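Local coordinates for protein ECL CdiI (Enterobacter cloacae subsp. cloacae, PDB 4NTQ) that serves as the immunity protein of a contact-dependent growth inhibition system, binding the toxic C-terminal ribosomal RNase of CdiA, at residues B[44-47]-B[48-52]; B[37-40]-B[41-45]; B[23-26]-B[27-30]. All coordinates share one frame; numbering follows the deposited sequence.

Contact 1: B[44-47]-B[48-52]; sequences YKNS and WLKSL
The indole of Trp48 lies back along helix 41-58 against Tyr44 and Lys45, with Tyr44 O over one face of its ring. With CG beside the backbone N and anti to the carbonyl carbon (chi1 -58°), the ring is swung toward the N-terminal end of the helix. Tyr44 CB sits over the six-membered ring of Trp48, 4.1 Å from its centroid, a CH-pi contact; the closest approach between the two side chains is Tyr44 CB to Trp48 CZ2, 3.7 Å. The phenol itself leans off at an angle, its ring only grazing CZ2. Tyr44 O stands 3.1 Å above the indole plane and toward the rim, while accepting from Trp48 N at 3.0 Å in the carbonyl plane. Farther out on the benzo half, the methylene CG of Lys45 touches Trp48 CZ3 at 3.8 Å, and its extended chain then carries the ammonium away from the ring.

The i to i+4 pattern continues: Leu49 N bonds to Lys45 O, Lys50 N to Asn46 O and Ser51 N to Ser47 O (2.9 Å).

Elsewhere, Trp48 NE1 donates to Ala65 O, Ser51 OG bonds to Ala63 O and Tyr44 OH to Pro35 O. A large amphipathic ring suits position 48: its carbon surface packs on the helix and on Leu34, Leu64 and Leu143, while the buried N-H is paid for by a strand carbonyl. The helix is thus tied to neighbouring strands by hydrogen bonds as well as by apolar packing.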
loop_
_atom_site.group_PDB
_atom_site.type_symbol
_atom_site.label_atom_id
_atom_site.label_comp_id
_atom_site.label_asym_id
_atom_site.label_seq_id
_atom_site.Cartn_x
_atom_site.Cartn_y
_atom_site.Cartn_z
ATOM N N TYR B 44 -3.306 8.221 11.010
ATOM C CA TYR B 44 -3.225 7.959 9.582
ATOM C C TYR B 44 -3.698 9.198 8.866
ATOM O O TYR B 44 -3.057 9.674 7.923
ATOM C CB TYR B 44 -4.108 6.780 9.176
ATOM C CG TYR B 44 -3.462 5.414 9.311
ATOM C CD1 TYR B 44 -2.613 4.919 8.315
ATOM C CD2 TYR B 44 -3.720 4.604 10.421
ATOM C CE1 TYR B 44 -2.014 3.653 8.435
ATOM C CE2 TYR B 44 -3.138 3.345 10.547
ATOM C CZ TYR B 44 -2.282 2.871 9.557
ATOM O OH TYR B 44 -1.701 1.620 9.690
ATOM N N LYS B 45 -4.808 9.741 9.353
ATOM C CA LYS B 45 -5.465 10.880 8.710
ATOM C C LYS B 45 -4.610 12.139 8.818
ATOM O O LYS B 45 -4.533 12.932 7.882
ATOM C CB LYS B 45 -6.857 11.121 9.314
ATOM C CG LYS B 45 -7.925 10.150 8.818
ATOM C CD LYS B 45 -9.285 10.406 9.475
ATOM C CE LYS B 45 -10.391 9.799 8.624
ATOM N NZ LYS B 45 -11.740 9.978 9.217
ATOM N N ASN B 46 -3.965 12.321 9.959
ATOM C CA ASN B 46 -3.071 13.459 10.112
ATOM C C ASN B 46 -1.909 13.392 9.110
ATOM O O ASN B 46 -1.561 14.380 8.471
ATOM C CB ASN B 46 -2.555 13.540 11.545
ATOM C CG ASN B 46 -1.356 14.428 11.665
ATOM O OD1 ASN B 46 -1.486 15.648 11.727
ATOM N ND2 ASN B 46 -0.167 13.826 11.682
ATOM N N SER B 47 -1.341 12.204 8.959
ATOM C CA SER B 47 -0.253 11.979 8.027
ATOM C C SER B 47 -0.674 12.256 6.585
ATOM O O SER B 47 0.086 12.841 5.820
ATOM C CB SER B 47 0.255 10.548 8.159
ATOM O OG SER B 47 1.012 10.166 7.031
ATOM N N TRP B 48 -1.886 11.843 6.222
ATOM C CA TRP B 48 -2.407 12.079 4.879
ATOM C C TRP B 48 -2.620 13.572 4.639
ATOM O O TRP B 48 -2.331 14.080 3.558
ATOM C CB TRP B 48 -3.737 11.340 4.676
ATOM C CG TRP B 48 -3.668 9.849 4.873
ATOM C CD1 TRP B 48 -2.562 9.057 4.772
ATOM C CD2 TRP B 48 -4.755 8.977 5.216
ATOM N NE1 TRP B 48 -2.886 7.741 5.033
ATOM C CE2 TRP B 48 -4.228 7.667 5.310
ATOM C CE3 TRP B 48 -6.124 9.176 5.459
ATOM C CZ2 TRP B 48 -5.021 6.559 5.624
ATOM C CZ3 TRP B 48 -6.915 8.072 5.782
ATOM C CH2 TRP B 48 -6.355 6.779 5.864
ATOM N N LEU B 49 -3.136 14.267 5.652
ATOM C CA LEU B 49 -3.326 15.717 5.570
ATOM C C LEU B 49 -2.002 16.435 5.281
ATOM O O LEU B 49 -1.936 17.278 4.396
ATOM C CB LEU B 49 -3.945 16.269 6.859
ATOM C CG LEU B 49 -4.260 17.768 6.864
ATOM C CD1 LEU B 49 -5.114 18.137 5.680
ATOM C CD2 LEU B 49 -4.965 18.181 8.150
ATOM N N LYS B 50 -0.958 16.091 6.025
ATOM C CA LYS B 50 0.358 16.708 5.839
ATOM C C LYS B 50 0.911 16.385 4.467
ATOM O O LYS B 50 1.385 17.271 3.760
ATOM C CB LYS B 50 1.348 16.235 6.907
ATOM C CG LYS B 50 1.115 16.825 8.293
ATOM C CD LYS B 50 2.200 16.364 9.268
ATOM C CE LYS B 50 2.019 16.983 10.646
ATOM N NZ LYS B 50 2.809 16.264 11.694
ATOM N N SER B 51 0.823 15.110 4.091
ATOM C CA SER B 51 1.367 14.632 2.822
ATOM C C SER B 51 0.659 15.270 1.625
ATOM O O SER B 51 1.285 15.591 0.623
ATOM C CB SER B 51 1.274 13.109 2.759
ATOM O OG SER B 51 1.777 12.617 1.537
ATOM N N LEU B 52 -0.655 15.441 1.746
ATOM C CA LEU B 52 -1.457 16.075 0.722
ATOM C C LEU B 52 -1.104 17.571 0.608
ATOM O O LEU B 52 -0.891 18.090 -0.492
ATOM C CB LEU B 52 -2.942 15.862 1.020
ATOM C CG LEU B 52 -3.406 14.418 0.749
ATOM C CD1 LEU B 52 -4.770 14.147 1.364
ATOM C CD2 LEU B 52 -3.429 14.110 -0.751
#

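Contact 2: B[37-40]-B[41-45]; sequences SYWD and IKDYK
This is a local contact at the N-terminus of helix 41-58, where the loop leaving strand 28-35 turns into the helix and Asp40 takes the N-cap position. Its carboxylate reaches forward with CG between the backbone N and the carbonyl carbon (chi1 58°), which brings Asp40 OD2 within 2.8 Å of Asp43 N, nearly along the C-O axis of the acceptor. Asp43 answers in kind: its OD2 accepts from Asp40 N at 3.2 Å, the donor lying 34° out of the carboxylate plane on the anti side. The two carboxylates come close, Asp40 OD2 to Asp43 OD2 being 3.3 Å, a like-charge approach that the helix N-terminus probably offsets in part. The first helical turn is joined to the cap by Tyr44 N, which bonds to Asp40 O.

Trp39, just before the cap, folds over this turn. Asp43 CB stands over the five-membered ring of Trp39, 3.6 Å from its centroid, in a CH-pi contact. The benzo edge of the same indole points at the face of the Tyr44 ring, Trp39 CE3 approaching Tyr44 CD1 at 3.6 Å with the planes at 81°, a T-shaped pair. Met68 also touches Trp39, and Ile41 packs on Leu34 and Gln19. Aspartate suits both polar places because its short chain returns to nearby main-chain N-H groups; the reciprocal Asp40-Asp43 bonds are the classic capping box of a helix N-terminus.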
loop_
_atom_site.group_PDB
_atom_site.type_symbol
_atom_site.label_atom_id
_atom_site.label_comp_id
_atom_site.label_asym_id
_atom_site.label_seq_id
_atom_site.Cartn_x
_atom_site.Cartn_y
_atom_site.Cartn_z
ATOM N N SER B 37 -1.618 -1.065 15.399
ATOM C CA SER B 37 -0.745 -1.374 16.535
ATOM C C SER B 37 0.155 -0.197 16.942
ATOM O O SER B 37 0.603 -0.115 18.079
ATOM C CB SER B 37 0.072 -2.651 16.287
ATOM O OG SER B 37 0.961 -2.485 15.200
ATOM N N TYR B 38 0.381 0.724 16.017
ATOM C CA TYR B 38 1.236 1.889 16.263
ATOM C C TYR B 38 0.448 3.191 16.061
ATOM O O TYR B 38 0.446 4.063 16.923
ATOM C CB TYR B 38 2.464 1.843 15.341
ATOM C CG TYR B 38 3.463 2.969 15.534
ATOM C CD1 TYR B 38 4.314 2.996 16.635
ATOM C CD2 TYR B 38 3.579 3.984 14.598
ATOM C CE1 TYR B 38 5.237 4.017 16.806
ATOM C CE2 TYR B 38 4.501 5.011 14.756
ATOM C CZ TYR B 38 5.319 5.018 15.862
ATOM O OH TYR B 38 6.219 6.026 16.015
ATOM N N TRP B 39 -0.224 3.311 14.921
ATOM C CA TRP B 39 -1.076 4.460 14.620
ATOM C C TRP B 39 -2.554 4.129 14.782
ATOM O O TRP B 39 -2.996 3.078 14.325
ATOM C CB TRP B 39 -0.890 4.850 13.160
ATOM C CG TRP B 39 0.213 5.836 12.900
ATOM C CD1 TRP B 39 1.036 6.418 13.821
ATOM C CD2 TRP B 39 0.600 6.363 11.626
ATOM N NE1 TRP B 39 1.917 7.271 13.195
ATOM C CE2 TRP B 39 1.667 7.253 11.848
ATOM C CE3 TRP B 39 0.154 6.157 10.320
ATOM C CZ2 TRP B 39 2.294 7.939 10.808
ATOM C CZ3 TRP B 39 0.778 6.845 9.286
ATOM C CH2 TRP B 39 1.833 7.723 9.539
ATOM N N ASP B 40 -3.329 5.025 15.392
ATOM C CA ASP B 40 -4.786 4.964 15.236
ATOM C C ASP B 40 -5.175 5.681 13.948
ATOM O O ASP B 40 -4.300 6.157 13.217
ATOM C CB ASP B 40 -5.538 5.543 16.454
ATOM C CG ASP B 40 -5.175 7.000 16.756
ATOM O OD1 ASP B 40 -5.233 7.388 17.940
ATOM O OD2 ASP B 40 -4.850 7.764 15.829
ATOM N N ILE B 41 -6.473 5.768 13.667
ATOM C CA ILE B 41 -6.947 6.334 12.396
ATOM C C ILE B 41 -6.751 7.852 12.336
ATOM O O ILE B 41 -6.501 8.424 11.274
ATOM C CB ILE B 41 -8.419 5.931 12.108
ATOM C CG1 ILE B 41 -8.482 4.432 11.855
ATOM C CG2 ILE B 41 -8.972 6.624 10.844
ATOM C CD1 ILE B 41 -7.929 4.025 10.487
ATOM N N LYS B 42 -6.837 8.494 13.493
ATOM C CA LYS B 42 -6.523 9.910 13.602
ATOM C C LYS B 42 -5.074 10.168 13.145
ATOM O O LYS B 42 -4.806 11.126 12.416
ATOM C CB LYS B 42 -6.760 10.391 15.034
ATOM C CG LYS B 42 -7.431 11.739 15.143
ATOM C CD LYS B 42 -8.155 11.890 16.477
ATOM C CE LYS B 42 -9.363 10.953 16.580
ATOM N NZ LYS B 42 -10.096 11.090 17.879
ATOM N N ASP B 43 -4.155 9.297 13.553
ATOM C CA ASP B 43 -2.766 9.384 13.104
ATOM C C ASP B 43 -2.613 9.213 11.581
ATOM O O ASP B 43 -1.864 9.968 10.947
ATOM C CB ASP B 43 -1.907 8.337 13.796
ATOM C CG ASP B 43 -1.688 8.624 15.255
ATOM O OD1 ASP B 43 -1.670 9.804 15.662
ATOM O OD2 ASP B 43 -1.512 7.647 15.998
ATOM N N TYR B 44 -3.306 8.221 11.010
ATOM C CA TYR B 44 -3.225 7.959 9.582
ATOM C C TYR B 44 -3.698 9.198 8.866
ATOM O O TYR B 44 -3.057 9.674 7.923
ATOM C CB TYR B 44 -4.108 6.780 9.176
ATOM C CG TYR B 44 -3.462 5.414 9.311
ATOM C CD1 TYR B 44 -2.613 4.919 8.315
ATOM C CD2 TYR B 44 -3.720 4.604 10.421
ATOM C CE1 TYR B 44 -2.014 3.653 8.435
ATOM C CE2 TYR B 44 -3.138 3.345 10.547
ATOM C CZ TYR B 44 -2.282 2.871 9.557
ATOM O OH TYR B 44 -1.701 1.620 9.690
ATOM N N LYS B 45 -4.808 9.741 9.353
ATOM C CA LYS B 45 -5.465 10.880 8.710
ATOM C C LYS B 45 -4.610 12.139 8.818
ATOM O O LYS B 45 -4.533 12.932 7.882
ATOM C CB LYS B 45 -6.857 11.121 9.314
ATOM C CG LYS B 45 -7.925 10.150 8.818
ATOM C CD LYS B 45 -9.285 10.406 9.475
ATOM C CE LYS B 45 -10.391 9.799 8.624
ATOM N NZ LYS B 45 -11.740 9.978 9.217
#

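Contact 3: B[23-26]-B[27-30]; sequences IVIN and DYEE
Tyr28 and Ile25 stand side by side where strands 16-25 and 28-35 meet in a hairpin. Tyr28 CB lies 3.6 Å from Ile25 O. With CG anti to the backbone N (chi1 180°), the ring runs out alongside Ile25, Tyr28 CD2 meeting Ile25 CD1 at 4.1 Å. At the tip, Tyr28 OH points to Glu30 OE1 in the ring plane; the modelled 2.4 Å is very short, so the exact length is doubtful. Tyr28 OH also has a weak hydrogen bond to Arg222 of the CdiA toxin chain.

The backbone forms a type II' turn from Ile25 to Tyr28, with Asn26 at the position of positive phi (57°), a conformation asparagine tolerates better than most residues. Ile25 and Tyr28 form a hydrogen-bonded pair, Ile25 N to Tyr28 O being 2.7 Å; Ile23 and Glu30 form the next. Between them Val24 and Glu29 make a non-hydrogen-bonded pair on the other face, where Val24 CG2 touches Glu29 CB at 4.2 Å.

Glu30 OE1 forms a salt bridge with the same toxin arginine, placing the Tyr28 and Glu30 ends of this face at the complex interface. Inside the immunity protein, Trp80 of strand 76-85 packs against Ile23, Ile25 and Glu30, Trp129 meets Tyr28 and Ile25, and strand 2-6 borders strand 16-25.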
loop_
_atom_site.group_PDB
_atom_site.type_symbol
_atom_site.label_atom_id
_atom_site.label_comp_id
_atom_site.label_asym_id
_atom_site.label_seq_id
_atom_site.Cartn_x
_atom_site.Cartn_y
_atom_site.Cartn_z
ATOM N N ILE B 23 -9.975 2.217 -0.281
ATOM C CA ILE B 23 -9.518 3.356 -1.027
ATOM C C ILE B 23 -10.335 3.439 -2.317
ATOM O O ILE B 23 -10.543 2.438 -2.994
ATOM C CB ILE B 23 -8.005 3.298 -1.287
ATOM C CG1 ILE B 23 -7.552 4.571 -1.991
ATOM C CG2 ILE B 23 -7.631 2.076 -2.119
ATOM C CD1 ILE B 23 -6.044 4.656 -2.191
ATOM N N VAL B 24 -10.812 4.642 -2.623
ATOM C CA VAL B 24 -11.590 4.906 -3.827
ATOM C C VAL B 24 -10.855 5.891 -4.708
ATOM O O VAL B 24 -10.498 6.981 -4.262
ATOM C CB VAL B 24 -12.940 5.574 -3.506
ATOM C CG1 VAL B 24 -13.747 5.766 -4.785
ATOM C CG2 VAL B 24 -13.705 4.756 -2.495
ATOM N N ILE B 25 -10.639 5.503 -5.956
ATOM C CA ILE B 25 -10.019 6.361 -6.944
ATOM C C ILE B 25 -10.999 6.396 -8.103
ATOM O O ILE B 25 -10.957 5.532 -8.976
ATOM C CB ILE B 25 -8.685 5.776 -7.426
ATOM C CG1 ILE B 25 -7.764 5.450 -6.242
ATOM C CG2 ILE B 25 -7.980 6.741 -8.357
ATOM C CD1 ILE B 25 -6.582 4.527 -6.624
ATOM N N ASN B 26 -11.924 7.353 -8.068
ATOM C CA ASN B 26 -12.972 7.456 -9.088
ATOM C C ASN B 26 -13.805 6.165 -9.208
ATOM O O ASN B 26 -14.554 5.829 -8.288
ATOM C CB ASN B 26 -12.384 7.895 -10.436
ATOM C CG ASN B 26 -13.438 8.189 -11.454
ATOM O OD1 ASN B 26 -14.618 8.282 -11.124
ATOM N ND2 ASN B 26 -13.028 8.335 -12.708
ATOM N N ASP B 27 -13.685 5.440 -10.319
ATOM C CA ASP B 27 -14.476 4.212 -10.490
ATOM C C ASP B 27 -13.787 2.972 -9.915
ATOM O O ASP B 27 -14.370 1.892 -9.885
ATOM C CB ASP B 27 -14.909 3.989 -11.950
ATOM C CG ASP B 27 -13.744 4.092 -12.943
ATOM O OD1 ASP B 27 -12.600 4.366 -12.511
ATOM O OD2 ASP B 27 -13.980 3.924 -14.166
ATOM N N TYR B 28 -12.553 3.133 -9.443
ATOM C CA TYR B 28 -11.857 2.030 -8.797
ATOM C C TYR B 28 -11.963 2.101 -7.271
ATOM O O TYR B 28 -11.879 3.181 -6.671
ATOM C CB TYR B 28 -10.393 1.987 -9.234
ATOM C CG TYR B 28 -9.577 0.871 -8.611
ATOM C CD1 TYR B 28 -9.609 -0.422 -9.142
ATOM C CD2 TYR B 28 -8.765 1.106 -7.492
ATOM C CE1 TYR B 28 -8.854 -1.453 -8.577
ATOM C CE2 TYR B 28 -8.006 0.079 -6.925
ATOM C CZ TYR B 28 -8.062 -1.198 -7.468
ATOM O OH TYR B 28 -7.314 -2.221 -6.912
ATOM N N GLU B 29 -12.172 0.947 -6.647
ATOM C CA GLU B 29 -12.019 0.845 -5.202
ATOM C C GLU B 29 -11.398 -0.489 -4.800
ATOM O O GLU B 29 -11.505 -1.481 -5.528
ATOM C CB GLU B 29 -13.334 1.100 -4.469
ATOM C CG GLU B 29 -14.174 -0.103 -4.214
ATOM C CD GLU B 29 -15.425 0.241 -3.425
ATOM O OE1 GLU B 29 -15.392 0.218 -2.155
ATOM O OE2 GLU B 29 -16.422 0.555 -4.095
ATOM N N GLU B 30 -10.732 -0.498 -3.650
ATOM C CA GLU B 30 -9.992 -1.670 -3.209
ATOM C C GLU B 30 -10.005 -1.689 -1.706
ATOM O O GLU B 30 -9.731 -0.667 -1.085
ATOM C CB GLU B 30 -8.536 -1.618 -3.697
ATOM C CG GLU B 30 -7.661 -2.738 -3.129
ATOM C CD GLU B 30 -6.254 -2.762 -3.716
ATOM O OE1 GLU B 30 -6.085 -2.374 -4.890
ATOM O OE2 GLU B 30 -5.318 -3.180 -3.003
#

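Overall arrangement
Along the chain the order is contact 3, contact 2, contact 1. Strand 28-35 runs on from the hairpin of contact 3 to the loop 37-40, which leads into helix 41-58. Contacts 2 and 1 share Tyr44 and Lys45 on that helix, with centres about 10 Å apart, and touch where Ser47 CB packs on Trp39 CH2 at 3.5 Å. Contact 3 lies apart, its centre about 18 Å from that of contact 1 and 21 Å from that of contact 2. Leu34, on the strand leaving the hairpin, packs against Ile41, Tyr44 and Trp48. The toxin chain reaches contact 3 but touches neither contact 1 nor contact 2, so of the three only contact 3 meets the toxin.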